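Local coordinates for protein MaoC-like dehydratase (Phytophthora Capsici, PDB 3KH8) that probably catalyses the reversible hydration of 2-enoyl-CoA thioesters, as hydratase 2 enzymes built from paired hot-dog domains do, at residues F305-K310 and V315-G320; Q56-M61 and P92-S97; L71-E76 and A261-F266; Y229-L232 and E237-K240. All coordinates share one frame; numbering follows the deposited sequence.

Contact 1. Residues F305-K310 and V315-G320; sequences FQAVVK and VIVDGG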
loop_
_atom_site.group_PDB
_atom_site.type_symbol
_atom_site.label_atom_id
_atom_site.label_comp_id
_atom_site.label_asym_id
_atom_site.label_seq_id
_atom_site.Cartn_x
_atom_site.Cartn_y
_atom_site.Cartn_z
ATOM N N PHE A 305 22.824 1.066 16.963
ATOM C CA PHE A 305 21.971 2.135 16.454
ATOM C C PHE A 305 20.799 2.504 17.347
ATOM O O PHE A 305 20.399 1.736 18.228
ATOM C CB PHE A 305 21.477 1.810 15.037
ATOM C CG PHE A 305 20.472 0.696 14.979
ATOM C CD1 PHE A 305 20.888 -0.627 14.893
ATOM C CD2 PHE A 305 19.107 0.974 15.002
ATOM C CE1 PHE A 305 19.960 -1.660 14.832
ATOM C CE2 PHE A 305 18.167 -0.052 14.949
ATOM C CZ PHE A 305 18.594 -1.370 14.855
ATOM N N GLN A 306 20.271 3.700 17.106
ATOM C CA GLN A 306 19.034 4.168 17.708
ATOM C C GLN A 306 18.196 4.835 16.629
ATOM O O GLN A 306 18.739 5.348 15.648
ATOM C CB GLN A 306 19.318 5.205 18.792
ATOM C CG GLN A 306 20.090 4.712 20.010
ATOM C CD GLN A 306 20.342 5.839 20.992
ATOM O OE1 GLN A 306 20.873 6.887 20.623
ATOM N NE2 GLN A 306 19.942 5.640 22.242
ATOM N N ALA A 307 16.878 4.826 16.808
ATOM C CA ALA A 307 16.001 5.665 16.002
ATOM C C ALA A 307 15.352 6.703 16.901
ATOM O O ALA A 307 14.882 6.386 17.996
ATOM C CB ALA A 307 14.952 4.836 15.269
ATOM N N VAL A 308 15.339 7.947 16.430
ATOM C CA VAL A 308 14.928 9.085 17.242
ATOM C C VAL A 308 13.928 9.935 16.467
ATOM O O VAL A 308 14.090 10.138 15.266
ATOM C CB VAL A 308 16.155 9.960 17.636
ATOM C CG1 VAL A 308 15.748 11.097 18.575
ATOM C CG2 VAL A 308 17.252 9.105 18.285
ATOM N N VAL A 309 12.892 10.418 17.148
ATOM C CA VAL A 309 11.987 11.399 16.552
ATOM C C VAL A 309 12.660 12.766 16.599
ATOM O O VAL A 309 12.931 13.306 17.683
ATOM C CB VAL A 309 10.598 11.427 17.241
ATOM C CG1 VAL A 309 9.817 12.672 16.843
ATOM C CG2 VAL A 309 9.803 10.180 16.885
ATOM N N LYS A 310 12.944 13.301 15.414
ATOM C CA LYS A 310 13.654 14.575 15.257
ATOM C C LYS A 310 12.944 15.736 15.957
ATOM O O LYS A 310 13.583 16.553 16.628
ATOM C CB LYS A 310 13.840 14.889 13.768
ATOM C CG LYS A 310 14.692 16.119 13.480
ATOM C CD LYS A 310 14.917 16.291 11.992
ATOM C CE LYS A 310 15.845 17.451 11.707
ATOM N NZ LYS A 310 15.994 17.646 10.239
ATOM N N VAL A 315 14.023 9.167 21.791
ATOM C CA VAL A 315 14.434 7.872 21.253
ATOM C C VAL A 315 13.219 6.935 21.215
ATOM O O VAL A 315 12.549 6.740 22.231
ATOM C CB VAL A 315 15.603 7.241 22.055
ATOM C CG1 VAL A 315 16.798 8.206 22.141
ATOM C CG2 VAL A 315 15.160 6.827 23.436
ATOM N N ILE A 316 12.921 6.388 20.038
ATOM C CA ILE A 316 11.771 5.490 19.878
ATOM C C ILE A 316 12.192 4.029 19.721
ATOM O O ILE A 316 11.453 3.117 20.084
ATOM C CB ILE A 316 10.839 5.922 18.710
ATOM C CG1 ILE A 316 11.599 5.968 17.373
ATOM C CG2 ILE A 316 10.184 7.268 19.033
ATOM C CD1 ILE A 316 10.713 6.104 16.131
ATOM N N VAL A 317 13.382 3.828 19.164
ATOM C CA VAL A 317 13.976 2.508 19.014
ATOM C C VAL A 317 15.367 2.594 19.643
ATOM O O VAL A 317 16.211 3.377 19.200
ATOM C CB VAL A 317 14.080 2.103 17.526
ATOM C CG1 VAL A 317 14.699 0.737 17.386
ATOM C CG2 VAL A 317 12.703 2.138 16.849
ATOM N N ASP A 318 15.590 1.798 20.684
ATOM C CA ASP A 318 16.818 1.880 21.472
ATOM C C ASP A 318 17.517 0.526 21.511
ATOM O O ASP A 318 16.919 -0.501 21.160
ATOM C CB ASP A 318 16.487 2.352 22.893
ATOM C CG ASP A 318 17.622 3.143 23.548
ATOM O OD1 ASP A 318 18.773 3.136 23.055
ATOM O OD2 ASP A 318 17.348 3.780 24.583
ATOM N N GLY A 319 18.786 0.537 21.922
ATOM C CA GLY A 319 19.576 -0.685 22.075
ATOM C C GLY A 319 19.676 -1.513 20.805
ATOM O O GLY A 319 19.667 -2.742 20.854
ATOM N N GLY A 320 19.781 -0.835 19.668
ATOM C CA GLY A 320 19.809 -1.506 18.377
ATOM C C GLY A 320 21.140 -2.157 18.067
ATOM O O GLY A 320 22.192 -1.529 18.202
#

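Contact 2. Residues Q56-M61 and P92-S97; sequences QRDLLM and PFKGQS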
loop_
_atom_site.group_PDB
_atom_site.type_symbol
_atom_site.label_atom_id
_atom_site.label_comp_id
_atom_site.label_asym_id
_atom_site.label_seq_id
_atom_site.Cartn_x
_atom_site.Cartn_y
_atom_site.Cartn_z
ATOM N N GLN A 56 4.420 -11.537 -4.490
ATOM C CA GLN A 56 5.214 -10.366 -4.864
ATOM C C GLN A 56 4.548 -9.059 -4.459
ATOM O O GLN A 56 5.205 -8.153 -3.946
ATOM C CB GLN A 56 5.455 -10.330 -6.369
ATOM C CG GLN A 56 6.589 -11.183 -6.834
ATOM C CD GLN A 56 7.169 -10.691 -8.136
ATOM O OE1 GLN A 56 6.442 -10.203 -9.007
ATOM N NE2 GLN A 56 8.483 -10.804 -8.275
ATOM N N ARG A 57 3.247 -8.964 -4.710
ATOM C CA ARG A 57 2.484 -7.761 -4.388
ATOM C C ARG A 57 2.551 -7.429 -2.890
ATOM O O ARG A 57 2.662 -6.260 -2.525
ATOM C CB ARG A 57 1.039 -7.909 -4.867
ATOM C CG ARG A 57 0.145 -6.703 -4.636
ATOM C CD ARG A 57 -1.191 -6.929 -5.308
ATOM N NE ARG A 57 -2.141 -5.849 -5.076
ATOM C CZ ARG A 57 -3.271 -5.986 -4.388
ATOM N NH1 ARG A 57 -3.591 -7.166 -3.862
ATOM N NH2 ARG A 57 -4.090 -4.954 -4.234
ATOM N N ASP A 58 2.506 -8.453 -2.034
ATOM C CA ASP A 58 2.675 -8.253 -0.589
ATOM C C ASP A 58 4.025 -7.612 -0.259
ATOM O O ASP A 58 4.112 -6.780 0.640
ATOM C CB ASP A 58 2.530 -9.574 0.184
ATOM C CG ASP A 58 1.151 -10.201 0.029
ATOM O OD1 ASP A 58 0.135 -9.474 0.117
ATOM O OD2 ASP A 58 1.091 -11.435 -0.170
ATOM N N LEU A 59 5.070 -8.017 -0.981
ATOM C CA LEU A 59 6.411 -7.460 -0.788
ATOM C C LEU A 59 6.468 -5.976 -1.153
ATOM O O LEU A 59 7.055 -5.172 -0.419
ATOM C CB LEU A 59 7.454 -8.246 -1.596
ATOM C CG LEU A 59 7.660 -9.739 -1.291
ATOM C CD1 LEU A 59 8.730 -10.328 -2.210
ATOM C CD2 LEU A 59 8.029 -9.974 0.161
ATOM N N LEU A 60 5.847 -5.624 -2.280
ATOM C CA LEU A 60 5.735 -4.230 -2.711
ATOM C C LEU A 60 4.934 -3.389 -1.718
ATOM O O LEU A 60 5.329 -2.270 -1.390
ATOM C CB LEU A 60 5.112 -4.141 -4.114
ATOM C CG LEU A 60 5.824 -4.879 -5.261
ATOM C CD1 LEU A 60 5.057 -4.759 -6.575
ATOM C CD2 LEU A 60 7.242 -4.366 -5.448
ATOM N N MET A 61 3.817 -3.940 -1.240
ATOM C CA MET A 61 2.953 -3.255 -0.274
ATOM C C MET A 61 3.676 -2.977 1.042
ATOM O O MET A 61 3.474 -1.930 1.663
ATOM C CB MET A 61 1.691 -4.080 -0.005
ATOM C CG MET A 61 0.765 -4.233 -1.220
ATOM S SD MET A 61 -0.689 -5.256 -0.877
ATOM C CE MET A 61 -1.277 -4.496 0.635
ATOM N N PRO A 92 3.700 -13.580 10.943
ATOM C CA PRO A 92 2.831 -14.042 12.032
ATOM C C PRO A 92 1.488 -13.309 12.115
ATOM O O PRO A 92 0.527 -13.861 12.646
ATOM C CB PRO A 92 3.662 -13.761 13.290
ATOM C CG PRO A 92 5.061 -13.757 12.819
ATOM C CD PRO A 92 5.007 -13.129 11.463
ATOM N N PHE A 93 1.424 -12.080 11.606
ATOM C CA PHE A 93 0.156 -11.354 11.517
ATOM C C PHE A 93 -0.658 -11.855 10.317
ATOM O O PHE A 93 -1.862 -12.110 10.419
ATOM C CB PHE A 93 0.392 -9.850 11.352
ATOM C CG PHE A 93 1.057 -9.192 12.532
ATOM C CD1 PHE A 93 0.292 -8.618 13.544
ATOM C CD2 PHE A 93 2.446 -9.120 12.617
ATOM C CE1 PHE A 93 0.902 -7.995 14.634
ATOM C CE2 PHE A 93 3.068 -8.499 13.708
ATOM C CZ PHE A 93 2.293 -7.939 14.717
ATOM N N LYS A 94 0.023 -11.984 9.185
ATOM C CA LYS A 94 -0.612 -12.246 7.895
ATOM C C LYS A 94 -1.114 -13.683 7.739
ATOM O O LYS A 94 -2.190 -13.916 7.171
ATOM C CB LYS A 94 0.372 -11.916 6.768
ATOM C CG LYS A 94 -0.261 -11.808 5.395
ATOM C CD LYS A 94 0.793 -11.837 4.312
ATOM C CE LYS A 94 0.159 -11.696 2.948
ATOM N NZ LYS A 94 -0.420 -12.982 2.469
ATOM N N GLY A 95 -0.334 -14.638 8.243
ATOM C CA GLY A 95 -0.574 -16.052 7.969
ATOM C C GLY A 95 -0.682 -16.267 6.467
ATOM O O GLY A 95 0.202 -15.864 5.710
ATOM N N GLN A 96 -1.779 -16.880 6.036
ATOM C CA GLN A 96 -2.022 -17.128 4.612
ATOM C C GLN A 96 -3.111 -16.218 4.031
ATOM O O GLN A 96 -3.568 -16.426 2.902
ATOM C CB GLN A 96 -2.392 -18.597 4.375
ATOM C CG GLN A 96 -1.215 -19.562 4.429
ATOM C CD GLN A 96 -1.566 -20.929 3.864
ATOM O OE1 GLN A 96 -2.381 -21.658 4.430
ATOM N NE2 GLN A 96 -0.947 -21.281 2.739
ATOM N N SER A 97 -3.522 -15.209 4.795
ATOM C CA SER A 97 -4.565 -14.298 4.333
ATOM C C SER A 97 -4.070 -13.292 3.300
ATOM O O SER A 97 -2.948 -12.789 3.388
ATOM C CB SER A 97 -5.214 -13.563 5.502
ATOM O OG SER A 97 -6.205 -12.668 5.019
#

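Contact 3. Residues L71-E76 and A261-F266; sequences LQFTYE and ALFKQF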
loop_
_atom_site.group_PDB
_atom_site.type_symbol
_atom_site.label_atom_id
_atom_site.label_comp_id
_atom_site.label_asym_id
_atom_site.label_seq_id
_atom_site.Cartn_x
_atom_site.Cartn_y
_atom_site.Cartn_z
ATOM N N LEU A 71 13.969 1.120 -6.097
ATOM C CA LEU A 71 13.428 0.163 -7.073
ATOM C C LEU A 71 13.761 -1.293 -6.770
ATOM O O LEU A 71 13.005 -2.192 -7.149
ATOM C CB LEU A 71 13.882 0.522 -8.493
ATOM C CG LEU A 71 13.501 1.914 -9.018
ATOM C CD1 LEU A 71 13.929 2.089 -10.477
ATOM C CD2 LEU A 71 12.011 2.172 -8.862
ATOM N N GLN A 72 14.886 -1.523 -6.087
ATOM C CA GLN A 72 15.243 -2.859 -5.613
ATOM C C GLN A 72 14.105 -3.478 -4.792
ATOM O O GLN A 72 13.917 -4.693 -4.802
ATOM C CB GLN A 72 16.546 -2.819 -4.789
ATOM C CG GLN A 72 16.888 -4.147 -4.101
ATOM C CD GLN A 72 18.337 -4.260 -3.654
ATOM O OE1 GLN A 72 18.963 -3.280 -3.247
ATOM N NE2 GLN A 72 18.870 -5.473 -3.712
ATOM N N PHE A 73 13.341 -2.633 -4.099
ATOM C CA PHE A 73 12.246 -3.095 -3.246
ATOM C C PHE A 73 10.834 -2.725 -3.719
ATOM O O PHE A 73 9.856 -3.316 -3.251
ATOM C CB PHE A 73 12.464 -2.622 -1.801
ATOM C CG PHE A 73 13.766 -3.088 -1.210
ATOM C CD1 PHE A 73 13.977 -4.437 -0.940
ATOM C CD2 PHE A 73 14.788 -2.180 -0.947
ATOM C CE1 PHE A 73 15.186 -4.880 -0.409
ATOM C CE2 PHE A 73 16.004 -2.610 -0.411
ATOM C CZ PHE A 73 16.201 -3.966 -0.139
ATOM N N THR A 74 10.725 -1.767 -4.642
ATOM C CA THR A 74 9.411 -1.273 -5.088
ATOM C C THR A 74 9.047 -1.630 -6.530
ATOM O O THR A 74 7.916 -1.385 -6.962
ATOM C CB THR A 74 9.292 0.259 -4.953
ATOM O OG1 THR A 74 10.312 0.885 -5.744
ATOM C CG2 THR A 74 9.414 0.686 -3.499
ATOM N N TYR A 75 9.998 -2.190 -7.273
ATOM C CA TYR A 75 9.758 -2.532 -8.674
ATOM C C TYR A 75 10.120 -3.987 -8.968
ATOM O O TYR A 75 11.293 -4.361 -8.944
ATOM C CB TYR A 75 10.503 -1.561 -9.605
ATOM C CG TYR A 75 10.322 -1.846 -11.083
ATOM C CD1 TYR A 75 9.064 -2.141 -11.613
ATOM C CD2 TYR A 75 11.410 -1.806 -11.954
ATOM C CE1 TYR A 75 8.894 -2.401 -12.974
ATOM C CE2 TYR A 75 11.249 -2.060 -13.318
ATOM C CZ TYR A 75 9.989 -2.357 -13.818
ATOM O OH TYR A 75 9.825 -2.611 -15.164
ATOM N N GLU A 76 9.094 -4.789 -9.250
ATOM C CA GLU A 76 9.229 -6.238 -9.436
ATOM C C GLU A 76 10.232 -6.661 -10.518
ATOM O O GLU A 76 10.774 -7.761 -10.452
ATOM C CB GLU A 76 7.861 -6.894 -9.688
ATOM C CG GLU A 76 7.169 -6.490 -10.999
ATOM C CD GLU A 76 6.395 -5.180 -10.903
ATOM O OE1 GLU A 76 6.530 -4.454 -9.888
ATOM O OE2 GLU A 76 5.648 -4.875 -11.857
ATOM N N ALA A 261 17.670 2.409 6.699
ATOM C CA ALA A 261 18.895 3.192 6.853
ATOM C C ALA A 261 20.113 2.275 6.962
ATOM O O ALA A 261 21.144 2.529 6.336
ATOM C CB ALA A 261 18.797 4.105 8.068
ATOM N N LEU A 262 19.975 1.204 7.742
ATOM C CA LEU A 262 21.057 0.234 7.936
ATOM C C LEU A 262 21.419 -0.503 6.648
ATOM O O LEU A 262 22.601 -0.668 6.336
ATOM C CB LEU A 262 20.707 -0.754 9.058
ATOM C CG LEU A 262 20.612 -0.147 10.462
ATOM C CD1 LEU A 262 19.731 -1.016 11.359
ATOM C CD2 LEU A 262 22.002 0.057 11.074
ATOM N N PHE A 263 20.403 -0.938 5.902
ATOM C CA PHE A 263 20.626 -1.600 4.616
ATOM C C PHE A 263 21.325 -0.667 3.636
ATOM O O PHE A 263 22.261 -1.076 2.945
ATOM C CB PHE A 263 19.313 -2.122 4.002
ATOM C CG PHE A 263 19.492 -2.742 2.636
ATOM C CD1 PHE A 263 19.924 -4.057 2.508
ATOM C CD2 PHE A 263 19.255 -2.000 1.480
ATOM C CE1 PHE A 263 20.109 -4.632 1.244
ATOM C CE2 PHE A 263 19.437 -2.565 0.212
ATOM C CZ PHE A 263 19.860 -3.885 0.097
ATOM N N LYS A 264 20.863 0.581 3.587
ATOM C CA LYS A 264 21.391 1.585 2.661
ATOM C C LYS A 264 22.861 1.907 2.953
ATOM O O LYS A 264 23.680 2.005 2.033
ATOM C CB LYS A 264 20.539 2.859 2.727
ATOM C CG LYS A 264 20.815 3.873 1.629
ATOM C CD LYS A 264 19.960 5.121 1.823
ATOM C CE LYS A 264 20.186 6.128 0.709
ATOM N NZ LYS A 264 19.328 7.336 0.899
ATOM N N GLN A 265 23.189 2.057 4.234
ATOM C CA GLN A 265 24.548 2.422 4.639
ATOM C C GLN A 265 25.556 1.273 4.513
ATOM O O GLN A 265 26.679 1.483 4.046
ATOM C CB GLN A 265 24.557 3.008 6.059
ATOM C CG GLN A 265 25.937 3.481 6.555
ATOM C CD GLN A 265 26.554 4.558 5.681
ATOM O OE1 GLN A 265 25.895 5.532 5.316
ATOM N NE2 GLN A 265 27.830 4.391 5.347
ATOM N N PHE A 266 25.145 0.064 4.895
ATOM C CA PHE A 266 26.092 -1.035 5.106
ATOM C C PHE A 266 26.037 -2.224 4.143
ATOM O O PHE A 266 27.054 -2.898 3.940
ATOM C CB PHE A 266 26.008 -1.527 6.555
ATOM C CG PHE A 266 26.302 -0.459 7.573
ATOM C CD1 PHE A 266 27.614 -0.061 7.827
ATOM C CD2 PHE A 266 25.267 0.154 8.269
ATOM C CE1 PHE A 266 27.891 0.930 8.764
ATOM C CE2 PHE A 266 25.531 1.150 9.207
ATOM C CZ PHE A 266 26.846 1.542 9.457
#

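Contact 4. Residues Y229-L232 and E237-K240; sequences YNSL and EIAK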
loop_
_atom_site.group_PDB
_atom_site.type_symbol
_atom_site.label_atom_id
_atom_site.label_comp_id
_atom_site.label_asym_id
_atom_site.label_seq_id
_atom_site.Cartn_x
_atom_site.Cartn_y
_atom_site.Cartn_z
ATOM N N TYR A 229 -3.608 -4.807 11.785
ATOM C CA TYR A 229 -4.778 -3.938 11.654
ATOM C C TYR A 229 -5.300 -3.387 12.989
ATOM O O TYR A 229 -6.384 -2.798 13.044
ATOM C CB TYR A 229 -5.890 -4.656 10.863
ATOM C CG TYR A 229 -5.512 -4.932 9.421
ATOM C CD1 TYR A 229 -5.908 -4.069 8.397
ATOM C CD2 TYR A 229 -4.739 -6.045 9.079
ATOM C CE1 TYR A 229 -5.551 -4.317 7.070
ATOM C CE2 TYR A 229 -4.375 -6.294 7.764
ATOM C CZ TYR A 229 -4.784 -5.429 6.765
ATOM O OH TYR A 229 -4.421 -5.680 5.459
ATOM N N ASN A 230 -4.505 -3.555 14.045
ATOM C CA ASN A 230 -4.775 -2.965 15.363
ATOM C C ASN A 230 -5.330 -1.543 15.268
ATOM O O ASN A 230 -4.704 -0.656 14.673
ATOM C CB ASN A 230 -3.488 -2.980 16.207
ATOM C CG ASN A 230 -3.736 -2.713 17.693
ATOM O OD1 ASN A 230 -4.762 -2.152 18.085
ATOM N ND2 ASN A 230 -2.781 -3.116 18.523
ATOM N N SER A 231 -6.505 -1.333 15.864
ATOM C CA SER A 231 -7.187 -0.034 15.840
ATOM C C SER A 231 -6.384 1.088 16.503
ATOM O O SER A 231 -6.617 2.264 16.230
ATOM C CB SER A 231 -8.574 -0.140 16.488
ATOM O OG SER A 231 -8.471 -0.579 17.832
ATOM N N LEU A 232 -5.435 0.713 17.358
ATOM C CA LEU A 232 -4.544 1.660 18.033
ATOM C C LEU A 232 -3.822 2.581 17.040
ATOM O O LEU A 232 -3.546 3.744 17.348
ATOM C CB LEU A 232 -3.528 0.898 18.903
ATOM C CG LEU A 232 -2.463 1.669 19.701
ATOM C CD1 LEU A 232 -3.090 2.587 20.743
ATOM C CD2 LEU A 232 -1.465 0.719 20.351
ATOM N N GLU A 237 -10.174 7.649 18.432
ATOM C CA GLU A 237 -10.951 7.414 19.654
ATOM C C GLU A 237 -10.364 6.294 20.512
ATOM O O GLU A 237 -10.348 6.397 21.737
ATOM C CB GLU A 237 -12.425 7.140 19.329
ATOM C CG GLU A 237 -13.187 8.358 18.803
ATOM C CD GLU A 237 -13.104 9.562 19.736
ATOM O OE1 GLU A 237 -13.560 9.460 20.898
ATOM O OE2 GLU A 237 -12.579 10.613 19.302
ATOM N N ILE A 238 -9.881 5.236 19.860
ATOM C CA ILE A 238 -9.176 4.141 20.535
ATOM C C ILE A 238 -7.813 4.616 21.056
ATOM O O ILE A 238 -7.355 4.172 22.112
ATOM C CB ILE A 238 -8.996 2.908 19.596
ATOM C CG1 ILE A 238 -10.355 2.351 19.135
ATOM C CG2 ILE A 238 -8.135 1.815 20.248
ATOM C CD1 ILE A 238 -11.233 1.747 20.237
ATOM N N ALA A 239 -7.177 5.517 20.310
ATOM C CA ALA A 239 -5.893 6.098 20.710
ATOM C C ALA A 239 -6.054 7.017 21.923
ATOM O O ALA A 239 -5.328 6.877 22.911
ATOM C CB ALA A 239 -5.268 6.848 19.552
ATOM N N LYS A 240 -7.008 7.945 21.841
ATOM C CA LYS A 240 -7.346 8.838 22.955
ATOM C C LYS A 240 -7.806 8.053 24.179
ATOM O O LYS A 240 -7.585 8.474 25.315
ATOM C CB LYS A 240 -8.432 9.837 22.547
ATOM C CG LYS A 240 -7.937 10.990 21.688
ATOM C CD LYS A 240 -9.104 11.828 21.187
ATOM C CE LYS A 240 -8.628 12.967 20.304
ATOM N NZ LYS A 240 -9.775 13.711 19.709
#

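Contact 1. Residues F305-K310 and V315-G320
Gly320 lies over one face of the Phe305 ring. Its CA is 3.7 Å from the ring centroid, offset toward the rim, in a CH-pi contact. Val317 CG1 approaches the same ring obliquely, 4.3 Å from Phe305 CE2. Phe305 has chi1 71°, which sets CG between its backbone N and carbonyl carbon and folds the ring across the partner strand. The other flat groups are the Gln306 amide and the Asp318 carboxylate. The two side chains run alongside each other in the same direction, with these planes turned 50° apart. Gln306 NE2 donates to Asp318 OD1 at 2.9 Å along a nearly straight line (177°). The acceptor lies in the amide plane, but the donor stands above the carboxylate plane. Gly319 N reaches OD1 from the opposite face, so two donors restrict the rotation of this carboxylate.

The backbones form an antiparallel hairpin with a classic beta bulge. Ile316 and Val317 both face Ala307. Ala307 O accepts from Ile316 N at 2.8 Å and from Val317 N at 3.2 Å, while Ala307 N donates to Val317 O. On the apolar side Ala307 CB meets Val317 CB at 3.7 Å. Further along, Val309 and Ile316 cross at about a right angle, with their CG2 methyls 3.6 Å apart.

Strand 290-297 flanks the hairpin on the side of 302-309, where Arg294 NH1 holds Gln306 OE1. Strand 274-281 flanks 314-324. Helix 251-266 of the hot-dog fold packs on Phe305, Ile316 and Val317 through Ser254, Ala258 and Leu262.

Contact 2. Residues Q56-M61 and P92-S97
A salt bridge between Asp58 and Lys94 ties the first turn of helix 56-65 to a type II' beta turn, Lys94 to Ser97, which follows helix 91-94. Gly95, with its positive phi, takes the second position of that turn, and Ser97 N closes it on Lys94 O. The contact belongs to the hydratase 2 N-terminal domain and lies beside the subunit interface.

The two side chains cross at about a right angle. Asp58 OD2 is 3.4 Å from Lys94 NZ and 3.3 Å from Lys94 CE, so the lysine meets the carboxylate with its last methylene as well as its amine. The lysine chain is extended as far as CE and then bends (chi4 -80°). The bend turns NZ back to its own turn and to Thr53 O, which is a further acceptor.

Asp58 is shared among several partners. Its OD2 also accepts from Asn55 N and Gln98 NE2, and its OD1 forms a salt bridge with Arg57 of the second subunit. These donors, and the nearby start of the helix, would probably stabilise the buried negative charge. One bond of the lysine stays within its own segment: Lys94 NZ donates to Ser97 O at 2.7 Å, from above the carbonyl plane.

Contact 3. Residues L71-E76 and A261-F266
Phe73 and Phe263 form a T-shaped (edge-to-face) aromatic pair. The two side chains come from opposite directions, and the edge of Phe73 points at the face of Phe263. The ring centroids are 5.1 Å apart and the planes stand at 72°. Phe73 CZ and Phe73 CE2 each lie 3.5 Å from Phe263 CE2, offset toward the rim of that ring. Phe263 reaches across because its CG is anti to the backbone N (chi1 177°). Phe84 makes a further edge-to-face pair with Phe73.

The ring pair joins the two halves of the chain. Phe73 sits on short helix 71-74 of the N-terminal hydratase 2 region. Phe263 sits near the end of helix 251-266, the long helix of the second hot-dog domain. Leu262 and Phe266 on that helix pack against strands 290-297 and 302-309.

The polar approach comes from Gln72. Its OE1 lies at the edge of the Phe263 ring, in the ring plane, 3.5 Å from Phe263 CZ. An oxygen there faces the slightly positive ring hydrogens. The amide is anchored at its other end, where Gln72 NE2 donates to Gly269 O and Lys80 O. Within the helix, Gln72 CG stands over the centre of the Phe73 ring.

Contact 4. Residues Y229-L232 and E237-K240
Ser231 has chi1 59°, which places OG between its backbone N and carbonyl carbon and leaves it against Ile238. Ile238 answers with chi1 -60°, so that CG2 is anti to its own backbone N and CG1 lies beside that N. Both branches then meet the serine hydroxyl. Ser231 OG is 3.4 Å from Ile238 CG2 and 3.7 Å from Ile238 CG1. The contact is van der Waals packing.

The sequence around both segments fits the hydratase 2 motif. In relatives this motif carries the catalytic aspartate and histidine. Here it runs from a loop through a short 3-10 segment into helix 236-241, and Ala239 fills its final small-residue position. An Asx turn shapes the loop: Asn230 OD1 accepts from Leu232 N at 3.0 Å with an angle of 169°, the donor standing above the plane of the side-chain carbonyl. Asp228 OD1 in turn takes the backbone N of Asn230.

Across the contact Leu232 is met at its backbone. Its N lies 4.1 Å from Ile238 CG2, and its side chain packs on Val242 and Ile248. Tyr75 of the second subunit packs on Ser231, so the loop also faces the dimer interface. The methyl of Ala239 approaches the other polar backbone atom, with CB 4.2 Å from Leu232 O, a buried oxygen that has no hydrogen-bond partner in the model.

How the contacts relate
Contacts 1 and 3 share helix 251-266: Phe305 CE1 touches Leu262 CD1 at 3.5 Å, although the contact centres are 20 Å apart. Contacts 2 and 3 also touch, where Leu60 CD2 packs on Thr74 O at 3.4 Å. Contact 3 thus connects the N-terminal helices to the second hot-dog domain. Contact 4 lies in the hydratase 2 motif, probably at the active site, with its nearest atoms about 6 Å from contact 2 and about 17 Å from contact 3. The dimer brings these regions closer: Arg57 of contact 2 packs on Tyr229 of the second subunit, and Tyr75 of contact 3 on Ser231 of the second subunit.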